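Local coordinates for hypothetical protein (Giardia lamblia, PDB 3I3F) that is of unknown function but belongs to the YjgF-like endoribonuclease L-PSP family and binds pentanoic acid in the crystal, at residues A75-D80 with V136-K141. Residues are numbered along the deposited sequence; the frame is centred on the assembly and turned at random.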
ATOM      1  N   ALA A  75      18.955  -7.571   5.317  1.00 11.66           N
ATOM      2  CA  ALA A  75      17.907  -8.550   5.627  1.00 11.79           C
ATOM      3  C   ALA A  75      17.963  -9.811   4.749  1.00 11.91           C
ATOM      4  O   ALA A  75      16.961 -10.514   4.620  1.00 12.16           O
ATOM      5  CB  ALA A  75      16.535  -7.885   5.499  1.00 11.91           C
ATOM      6  N   ASN A  76      19.125 -10.096   4.159  1.00 11.85           N
ATOM      7  CA  ASN A  76      19.322 -11.276   3.305  1.00 11.93           C
ATOM      8  C   ASN A  76      18.436 -11.256   2.054  1.00 11.80           C
ATOM      9  O   ASN A  76      17.888 -12.277   1.637  1.00 11.83           O
ATOM     10  CB  ASN A  76      19.123 -12.572   4.109  1.00 12.01           C
ATOM     11  CG  ASN A  76      19.804 -13.778   3.468  1.00 12.61           C
ATOM     12  OD1 ASN A  76      20.820 -13.646   2.784  0.50 11.80           O
ATOM     13  ND2 ASN A  76      19.244 -14.961   3.695  0.50 12.73           N
ATOM     14  N   SER A  77      18.318 -10.071   1.462  1.00 11.48           N
ATOM     15  CA  SER A  77      17.551  -9.857   0.240  1.00 11.35           C
ATOM     16  C   SER A  77      18.370  -8.953  -0.685  1.00 11.38           C
ATOM     17  O   SER A  77      19.597  -8.911  -0.592  1.00 11.60           O
ATOM     18  CB  SER A  77      16.192  -9.230   0.583  1.00 11.16           C
ATOM     19  OG  SER A  77      15.338  -9.167  -0.547  1.00 11.12           O
ATOM     20  N   GLY A  78      17.703  -8.235  -1.578  1.00 11.28           N
ATOM     21  CA  GLY A  78      18.389  -7.307  -2.471  1.00 11.36           C
ATOM     22  C   GLY A  78      17.407  -6.646  -3.411  1.00 11.45           C
ATOM     23  O   GLY A  78      16.244  -7.039  -3.465  1.00 11.44           O
ATOM     24  N   LEU A  79      17.878  -5.650  -4.158  1.00 11.71           N
ATOM     25  CA  LEU A  79      17.027  -4.925  -5.106  1.00 11.88           C
ATOM     26  C   LEU A  79      16.377  -5.854  -6.129  1.00 12.14           C
ATOM     27  O   LEU A  79      15.214  -5.672  -6.486  1.00 12.30           O
ATOM     28  CB  LEU A  79      17.827  -3.843  -5.840  1.00 11.94           C
ATOM     29  CG  LEU A  79      18.307  -2.658  -5.001  1.00 11.97           C
ATOM     30  CD1 LEU A  79      19.291  -1.809  -5.798  1.00 12.45           C
ATOM     31  CD2 LEU A  79      17.131  -1.815  -4.525  1.00 12.43           C
ATOM     32  N   ASP A  80      17.134  -6.848  -6.591  1.00 12.23           N
ATOM     33  CA  ASP A  80      16.636  -7.816  -7.578  1.00 12.52           C
ATOM     34  C   ASP A  80      15.630  -8.824  -7.006  1.00 12.26           C
ATOM     35  O   ASP A  80      15.072  -9.627  -7.754  1.00 12.50           O
ATOM     36  CB  ASP A  80      17.801  -8.548  -8.272  1.00 12.80           C
ATOM     37  CG  ASP A  80      18.750  -9.226  -7.299  1.00 13.82           C
ATOM     38  OD1 ASP A  80      18.920  -8.728  -6.166  0.50 13.51           O
ATOM     39  OD2 ASP A  80      19.346 -10.256  -7.681  0.50 14.32           O
ATOM     40  N   VAL A 136       7.647  -1.515   0.165  1.00  9.96           N
ATOM     41  CA  VAL A 136       8.621  -2.382  -0.484  1.00  9.99           C
ATOM     42  C   VAL A 136       8.459  -3.775   0.103  1.00 10.16           C
ATOM     43  O   VAL A 136       8.560  -3.955   1.318  1.00 10.13           O
ATOM     44  CB  VAL A 136      10.068  -1.900  -0.278  1.00  9.87           C
ATOM     45  CG1 VAL A 136      11.060  -2.938  -0.799  1.00 10.16           C
ATOM     46  CG2 VAL A 136      10.279  -0.565  -0.969  1.00 10.20           C
ATOM     47  N   VAL A 137       8.173  -4.739  -0.767  1.00 10.27           N
ATOM     48  CA  VAL A 137       8.037  -6.141  -0.394  1.00 10.57           C
ATOM     49  C   VAL A 137       9.025  -6.932  -1.243  1.00 10.51           C
ATOM     50  O   VAL A 137       9.044  -6.795  -2.469  1.00 10.43           O
ATOM     51  CB  VAL A 137       6.603  -6.650  -0.648  1.00 10.79           C
ATOM     52  CG1 VAL A 137       6.458  -8.109  -0.216  1.00 11.26           C
ATOM     53  CG2 VAL A 137       5.591  -5.769   0.082  1.00 11.50           C
ATOM     54  N   ALA A 138       9.850  -7.746  -0.591  1.00 10.52           N
ATOM     55  CA  ALA A 138      10.903  -8.494  -1.273  1.00 10.73           C
ATOM     56  C   ALA A 138      11.028  -9.902  -0.709  1.00 11.19           C
ATOM     57  O   ALA A 138      10.697 -10.148   0.449  1.00 11.33           O
ATOM     58  CB  ALA A 138      12.229  -7.763  -1.140  1.00 10.65           C
ATOM     59  N   ALA A 139      11.503 -10.822  -1.543  1.00 11.69           N
ATOM     60  CA  ALA A 139      11.802 -12.184  -1.112  1.00 12.28           C
ATOM     61  C   ALA A 139      13.216 -12.244  -0.545  1.00 12.91           C
ATOM     62  O   ALA A 139      14.098 -11.504  -0.977  1.00 12.76           O
ATOM     63  CB  ALA A 139      11.665 -13.148  -2.281  1.00 12.36           C
ATOM     64  N   GLN A 140      13.429 -13.123   0.430  1.00 13.94           N
ATOM     65  CA  GLN A 140      14.778 -13.399   0.920  1.00 14.86           C
ATOM     66  C   GLN A 140      15.496 -14.356  -0.028  1.00 15.66           C
ATOM     67  O   GLN A 140      14.859 -15.080  -0.798  1.00 15.98           O
ATOM     68  CB  GLN A 140      14.742 -13.993   2.330  1.00 14.93           C
ATOM     69  CG  GLN A 140      14.534 -12.967   3.427  1.00 15.25           C
ATOM     70  CD  GLN A 140      14.772 -13.542   4.811  1.00 15.56           C
ATOM     71  OE1 GLN A 140      14.235 -14.594   5.158  1.00 16.20           O
ATOM     72  NE2 GLN A 140      15.576 -12.852   5.609  1.00 15.34           N
ATOM     73  N   LYS A 141      16.824 -14.346   0.038  1.00 16.53           N
ATOM     74  CA  LYS A 141      17.657 -15.253  -0.752  1.00 17.22           C
ATOM     75  C   LYS A 141      17.672 -16.650  -0.139  1.00 17.37           C
ATOM     76  O   LYS A 141      17.280 -16.849   1.011  0.50 17.44           O
ATOM     77  CB  LYS A 141      19.087 -14.719  -0.839  1.00 17.46           C
ATOM     78  CG  LYS A 141      19.187 -13.351  -1.484  1.00 18.42           C
ATOM     79  CD  LYS A 141      20.628 -12.938  -1.740  0.50 19.07           C
ATOM     80  CE  LYS A 141      21.366 -12.635  -0.447  1.00 19.95           C
ATOM     81  NZ  LYS A 141      22.689 -11.995  -0.693  0.50 20.07           N
ATOM     82  OXT LYS A 141      18.084 -17.615  -0.783  0.50 17.55           O
TER
HETATM   83  O   HOH W   1      16.478 -16.463   4.843  1.00 32.14           O
HETATM   84  O   HOH W   2      21.868  -9.966   1.327  0.50 16.11           O
HETATM   85  O   HOH W   3      21.724  -9.338  -2.409  1.00 33.04           O
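The side chain of Q140 reaches back to A75 and gives NE2 to the carbonyl O of A75 at 2.9 Å. The bond is nearly straight, 173° at the hydrogen. A75 O lies in the amide plane of Q140, but NE2 sits above the carbonyl plane of A75. CG of Q140 is anti to its carbonyl carbon (chi1 -79°), and the extended chain carries the amide past the CB of N76. One residue on, the backbone N of K141 donates a hydrogen bond to N76 O at 2.8 Å. Q140 CA makes a CH...O contact with that same oxygen. S77 closes the other end: its hydroxyl OG donates to A139 O at 2.7 Å, from above the carbonyl plane. OG also rests on the methyl CB of A138, 3.5 Å away. A chi1 of -172° sets OG anti to the S77 backbone N, facing the strand. Outside these bonds, the K141 and N76 side chains cross, with K141 CE 3.4 Å from N76 OD1. Two waters bridge K141 NZ and S77 O, one of them holding NZ only weakly.

N76, with positive phi, is the C-prime residue of the Schellman motif that ends helix 56-74. The contact thus ties the helix C-terminal turn to the end of strand 131-139 and the chain terminus. A75 and Q140 both pack on V39 and V34 of the sheet. Three carbonyls, two just past the helix and one at the end of the strand, each accept one hydrogen bond across the contact: A75 O from a side-chain amide, N76 O from a backbone N-H and A139 O from a hydroxyl.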